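Local coordinates for protein A49R (Vaccinia virus, PDB 4D5T), which inhibits host NF-kappa-B activation by binding the host protein BTRC, which diminishes ubiquitination of the inhibitor NFKBIA and keeps p65/RELA in the cytoplasm, at residues A[37-42]-A[100-105]; A[85-90]-A[120-125]. All blocks are in the same frame, centred on the assembly; numbering follows the deposited sequence. Where two conformers were deposited one is given.

Interaction 1 of 2, residues A[37-42]-A[100-105]; sequences VNFIMC and DAIITL
I40, on the last turn of helix 29-40, pushes its branched side chain between I102 and L105 of helix 95-109. Its CB splits the contact in two. With chi1 at -73°, CG1 lies beside the backbone N and CG2 is anti to it. The CG1 branch heads for I102, where I40 CG1 lies 3.7 Å from I102 O and 3.9 Å from I102 CG2. The other branch goes to L105, I40 CG2 standing 3.9 Å from L105 O and 4.1 Å from L105 CB. At the tip, I40 CD1 is 4.1 Å from L105 CB and also touches I102 CG2. I40 and L105 run side by side in the same direction, whereas I40 and I102 cross at about a right angle. I102 CG2 is shared: F39 CD2 approaches it obliquely at 3.7 Å. The F39 side chain also packs on I51 and L54 of helix 49-61, and its ring makes a cation-pi contact with K106. No hydrogen bond crosses. Just beyond, a Schellman motif with C42 at the C-prime position ends helix 29-40. The contact joins helices 29-40 and 95-109 in the buried core of A49, an all-helical member of the Bcl-2 family.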
loop_
_atom_site.group_PDB
_atom_site.type_symbol
_atom_site.label_atom_id
_atom_site.label_comp_id
_atom_site.label_asym_id
_atom_site.label_seq_id
_atom_site.Cartn_x
_atom_site.Cartn_y
_atom_site.Cartn_z
ATOM N N VAL A 37 -2.863 -7.873 -2.095
ATOM C CA VAL A 37 -2.047 -8.970 -1.541
ATOM C C VAL A 37 -0.758 -9.130 -2.381
ATOM O O VAL A 37 0.365 -9.199 -1.854
ATOM C CB VAL A 37 -2.806 -10.306 -1.457
ATOM C CG1 VAL A 37 -1.849 -11.455 -1.038
ATOM C CG2 VAL A 37 -3.928 -10.197 -0.442
ATOM N N ASN A 38 -0.942 -9.197 -3.674
ATOM C CA ASN A 38 0.214 -9.357 -4.566
ATOM C C ASN A 38 1.225 -8.197 -4.438
ATOM O O ASN A 38 2.417 -8.424 -4.480
ATOM C CB ASN A 38 -0.249 -9.599 -5.992
ATOM C CG ASN A 38 -0.798 -11.030 -6.202
ATOM O OD1 ASN A 38 -0.387 -11.949 -5.545
ATOM N ND2 ASN A 38 -1.599 -11.217 -7.222
ATOM N N PHE A 39 0.754 -6.962 -4.322
ATOM C CA PHE A 39 1.656 -5.832 -4.081
ATOM C C PHE A 39 2.477 -6.056 -2.765
ATOM O O PHE A 39 3.704 -5.841 -2.731
ATOM C CB PHE A 39 0.854 -4.515 -3.975
ATOM C CG PHE A 39 1.697 -3.333 -3.578
ATOM C CD1 PHE A 39 2.554 -2.731 -4.506
ATOM C CD2 PHE A 39 1.701 -2.880 -2.260
ATOM C CE1 PHE A 39 3.338 -1.624 -4.124
ATOM C CE2 PHE A 39 2.512 -1.839 -1.872
ATOM C CZ PHE A 39 3.346 -1.201 -2.787
ATOM N N ILE A 40 1.784 -6.430 -1.691
ATOM C CA ILE A 40 2.413 -6.703 -0.411
ATOM C C ILE A 40 3.507 -7.794 -0.530
ATOM O O ILE A 40 4.550 -7.687 0.147
ATOM C CB ILE A 40 1.340 -7.060 0.625
ATOM C CG1 ILE A 40 0.581 -5.761 0.996
ATOM C CG2 ILE A 40 1.908 -7.749 1.834
ATOM C CD1 ILE A 40 -0.719 -6.050 1.719
ATOM N N MET A 41 3.254 -8.771 -1.385
ATOM C CA MET A 41 4.183 -9.904 -1.617
ATOM C C MET A 41 5.180 -9.693 -2.786
ATOM O O MET A 41 5.860 -10.625 -3.199
ATOM C CB MET A 41 3.399 -11.178 -1.898
ATOM C CG MET A 41 2.316 -11.552 -0.853
ATOM S SD MET A 41 3.045 -11.697 0.792
ATOM C CE MET A 41 1.525 -11.857 1.736
ATOM N N CYS A 42 5.277 -8.461 -3.273
ATOM C CA CYS A 42 6.217 -8.061 -4.305
ATOM C C CYS A 42 5.955 -8.775 -5.606
ATOM O O CYS A 42 6.882 -9.291 -6.246
ATOM C CB CYS A 42 7.646 -8.309 -3.853
ATOM S SG CYS A 42 8.295 -7.090 -2.734
ATOM N N ASP A 100 -0.688 3.448 4.568
ATOM C CA ASP A 100 0.398 3.129 5.533
ATOM C C ASP A 100 0.396 1.654 5.933
ATOM O O ASP A 100 1.475 1.022 6.011
ATOM C CB ASP A 100 0.223 4.045 6.782
ATOM C CG ASP A 100 1.265 3.774 7.880
ATOM O OD1 ASP A 100 2.446 4.006 7.657
ATOM O OD2 ASP A 100 0.894 3.281 8.935
ATOM N N ALA A 101 -0.791 1.074 6.199
ATOM C CA ALA A 101 -0.878 -0.302 6.544
ATOM C C ALA A 101 -0.356 -1.200 5.443
ATOM O O ALA A 101 0.446 -2.116 5.721
ATOM C CB ALA A 101 -2.315 -0.706 6.924
ATOM N N ILE A 102 -0.778 -0.966 4.196
ATOM C CA ILE A 102 -0.348 -1.769 3.093
ATOM C C ILE A 102 1.180 -1.710 2.901
ATOM O O ILE A 102 1.794 -2.741 2.719
ATOM C CB ILE A 102 -1.078 -1.346 1.785
ATOM C CG1 ILE A 102 -2.574 -1.756 1.876
ATOM C CG2 ILE A 102 -0.499 -2.015 0.593
ATOM C CD1 ILE A 102 -3.477 -1.027 0.891
ATOM N N ILE A 103 1.740 -0.507 2.960
ATOM C CA ILE A 103 3.172 -0.334 2.781
ATOM C C ILE A 103 3.940 -0.954 3.923
ATOM O O ILE A 103 4.947 -1.637 3.695
ATOM C CB ILE A 103 3.475 1.148 2.598
ATOM C CG1 ILE A 103 3.043 1.514 1.172
ATOM C CG2 ILE A 103 4.934 1.441 2.867
ATOM C CD1 ILE A 103 3.161 2.974 0.887
ATOM N N THR A 104 3.427 -0.819 5.142
ATOM C CA THR A 104 4.071 -1.471 6.313
ATOM C C THR A 104 4.071 -2.998 6.163
ATOM O O THR A 104 5.104 -3.668 6.425
ATOM C CB THR A 104 3.355 -1.099 7.621
ATOM O OG1 THR A 104 3.497 0.307 7.844
ATOM C CG2 THR A 104 4.003 -1.836 8.807
ATOM N N LEU A 105 2.960 -3.558 5.707
ATOM C CA LEU A 105 2.870 -4.994 5.499
ATOM C C LEU A 105 3.895 -5.424 4.428
ATOM O O LEU A 105 4.501 -6.507 4.520
ATOM C CB LEU A 105 1.433 -5.452 5.143
ATOM C CG LEU A 105 0.466 -5.260 6.339
ATOM C CD1 LEU A 105 -0.954 -5.542 5.916
ATOM C CD2 LEU A 105 0.759 -6.066 7.547
#

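Interaction 2 of 2, residues A[85-90]-A[120-125]; sequences NKFMSF and EVLGSR
F87 and R125 bring the two backbones to their nearest approach, with 8.9 Å between F87 CA and R125 CA. Residues 85-90 carry the C-terminal part of helix 76-87 onward; the last of them stay close to helical in phi and psi, but F90 N bonds to F87 O, three residues back. Residues 120-125 begin at a kink in helix 112-126, where the N of E120 and V121 make no bond to the turn before; S124 N and R125 N then make the usual bonds to E120 O and V121 O. No hydrogen bond crosses; the contact is van der Waals packing of F87 against the CB and backbone of R125 and against L122.

The F87 ring does most of the bridging. Its far end presses on the base of R125: F87 CZ lies 3.4 Å from R125 CB and 3.6 Å from the carbonyl carbon R125 C, while F87 CE2 is 3.8 Å from R125 CB. The approach is oblique to the ring. R125 and F87 cross at about a right angle, and the arginine chain, bent at chi2 and chi3 (-68° and 93°), carries its guanidinium away from segment 85-90 to a salt bridge between NH1 and D128 OD2. The aromatic contact thus falls on the aliphatic root of R125 and not on its charged head. L122 adds a looser touch, its CD2 standing 4.5 Å from F87 CD2. Within segment 85-90, F90 sets its edge over one face of F87, a T-shaped (edge-to-face) pair with F90 CD2 3.5 Å above the F87 ring centre.

F87 therefore lies between F90 and helix 112-126. Helix 95-109, which comes between the two segments in the chain, adjoins both: K86 packs on A101 and T104, F90 on I102, and L122 on M109.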
loop_
_atom_site.group_PDB
_atom_site.type_symbol
_atom_site.label_atom_id
_atom_site.label_comp_id
_atom_site.label_asym_id
_atom_site.label_seq_id
_atom_site.Cartn_x
_atom_site.Cartn_y
_atom_site.Cartn_z
ATOM N N ASN A 85 -2.238 -4.048 14.782
ATOM C CA ASN A 85 -2.469 -2.571 14.796
ATOM C C ASN A 85 -2.757 -2.037 13.404
ATOM O O ASN A 85 -3.711 -1.339 13.213
ATOM C CB ASN A 85 -1.220 -1.878 15.392
ATOM C CG ASN A 85 -1.302 -0.346 15.390
ATOM O OD1 ASN A 85 -1.258 0.304 14.366
ATOM N ND2 ASN A 85 -1.363 0.226 16.558
ATOM N N LYS A 86 -1.930 -2.377 12.417
ATOM C CA LYS A 86 -2.099 -1.776 11.079
ATOM C C LYS A 86 -3.354 -2.338 10.364
ATOM O O LYS A 86 -4.081 -1.605 9.698
ATOM C CB LYS A 86 -0.914 -2.050 10.204
ATOM C CG LYS A 86 0.421 -1.406 10.618
ATOM C CD LYS A 86 0.389 0.079 10.793
ATOM C CE LYS A 86 1.788 0.617 10.988
ATOM N NZ LYS A 86 1.754 2.085 11.178
ATOM N N PHE A 87 -3.636 -3.621 10.599
ATOM C CA PHE A 87 -4.814 -4.275 9.964
ATOM C C PHE A 87 -6.089 -3.616 10.226
ATOM O O PHE A 87 -6.905 -3.496 9.300
ATOM C CB PHE A 87 -4.962 -5.743 10.315
ATOM C CG PHE A 87 -5.463 -6.548 9.153
ATOM C CD1 PHE A 87 -6.827 -6.512 8.925
ATOM C CD2 PHE A 87 -4.672 -7.143 8.269
ATOM C CE1 PHE A 87 -7.381 -7.184 7.879
ATOM C CE2 PHE A 87 -5.209 -7.799 7.175
ATOM C CZ PHE A 87 -6.565 -7.804 6.979
ATOM N N MET A 88 -6.272 -3.091 11.431
ATOM C CA MET A 88 -7.532 -2.489 11.737
ATOM C C MET A 88 -7.865 -1.282 10.817
ATOM O O MET A 88 -9.022 -0.976 10.693
ATOM C CB MET A 88 -7.641 -2.086 13.211
ATOM C CG MET A 88 -7.496 -3.230 14.215
ATOM S SD MET A 88 -8.371 -4.769 13.829
ATOM C CE MET A 88 -7.572 -6.026 14.802
ATOM N N SER A 89 -6.855 -0.638 10.198
ATOM C CA SER A 89 -7.097 0.512 9.293
ATOM C C SER A 89 -8.010 0.085 8.158
ATOM O O SER A 89 -8.781 0.873 7.653
ATOM C CB SER A 89 -5.789 1.136 8.718
ATOM O OG SER A 89 -4.895 1.588 9.749
ATOM N N PHE A 90 -7.930 -1.171 7.764
ATOM C CA PHE A 90 -8.756 -1.663 6.629
ATOM C C PHE A 90 -10.227 -1.618 6.941
ATOM O O PHE A 90 -11.091 -1.620 6.023
ATOM C CB PHE A 90 -8.401 -3.077 6.219
ATOM C CG PHE A 90 -7.055 -3.236 5.653
ATOM C CD1 PHE A 90 -6.640 -2.479 4.581
ATOM C CD2 PHE A 90 -6.163 -4.110 6.236
ATOM C CE1 PHE A 90 -5.385 -2.616 4.068
ATOM C CE2 PHE A 90 -4.900 -4.261 5.724
ATOM C CZ PHE A 90 -4.499 -3.516 4.615
ATOM N N GLU A 120 0.395 -16.245 4.762
ATOM C CA GLU A 120 -0.907 -16.902 4.551
ATOM C C GLU A 120 -2.027 -16.179 5.289
ATOM O O GLU A 120 -3.113 -15.962 4.719
ATOM C CB GLU A 120 -0.895 -18.383 5.033
ATOM N N VAL A 121 -1.815 -15.836 6.558
ATOM C CA VAL A 121 -2.875 -15.158 7.274
ATOM C C VAL A 121 -3.185 -13.763 6.691
ATOM O O VAL A 121 -4.355 -13.418 6.565
ATOM C CB VAL A 121 -2.678 -15.134 8.818
ATOM C CG1 VAL A 121 -1.452 -14.351 9.236
ATOM C CG2 VAL A 121 -3.897 -14.551 9.481
ATOM N N LEU A 122 -2.160 -13.037 6.270
ATOM C CA LEU A 122 -2.387 -11.738 5.634
ATOM C C LEU A 122 -3.188 -11.901 4.367
ATOM O O LEU A 122 -4.127 -11.133 4.138
ATOM C CB LEU A 122 -1.080 -11.011 5.347
ATOM C CG LEU A 122 -0.253 -10.613 6.577
ATOM C CD1 LEU A 122 1.012 -9.940 6.100
ATOM C CD2 LEU A 122 -1.042 -9.664 7.458
ATOM N N GLY A 123 -2.894 -12.921 3.565
ATOM C CA GLY A 123 -3.643 -13.127 2.317
ATOM C C GLY A 123 -5.073 -13.485 2.550
ATOM O O GLY A 123 -5.986 -12.913 1.934
ATOM N N SER A 124 -5.277 -14.355 3.524
ATOM C CA SER A 124 -6.637 -14.724 3.922
ATOM C C SER A 124 -7.466 -13.559 4.449
ATOM O O SER A 124 -8.619 -13.430 4.084
ATOM C CB SER A 124 -6.649 -15.779 4.995
ATOM O OG SER A 124 -7.935 -16.365 5.142
ATOM N N ARG A 125 -6.875 -12.729 5.299
ATOM C CA ARG A 125 -7.679 -11.627 5.910
ATOM C C ARG A 125 -7.897 -10.464 4.958
ATOM O O ARG A 125 -8.945 -9.780 4.993
ATOM C CB ARG A 125 -6.954 -11.163 7.161
ATOM C CG ARG A 125 -6.874 -12.213 8.278
ATOM C CD ARG A 125 -8.236 -12.512 8.883
ATOM N NE ARG A 125 -8.857 -13.638 8.244
ATOM C CZ ARG A 125 -10.048 -13.673 7.701
ATOM N NH1 ARG A 125 -10.828 -12.600 7.678
ATOM N NH2 ARG A 125 -10.440 -14.810 7.137
#

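Overall arrangement
Interactions 1 and 2 have centres 10 Å apart, the first about 5 Å and the second about 12 Å from the centre of the chain, though both are buried. Their segments alternate along the sequence, in the order 37-42, 85-90, 100-105, 120-125, so the contacts interlock. Helix 95-109 is the common element: its residues 100-105 belong to interaction 1 and also meet segment 85-90, through a salt bridge of 2.7 Å between D100 OD2 and K86 NZ. Helix 112-126 joins them too, since I126 touches I40 and L122 touches L105. Helices 29-40, 76-87, 95-109 and 112-126 are thereby held together in the helical Bcl-2-family domain, with 95-109 touching the other three.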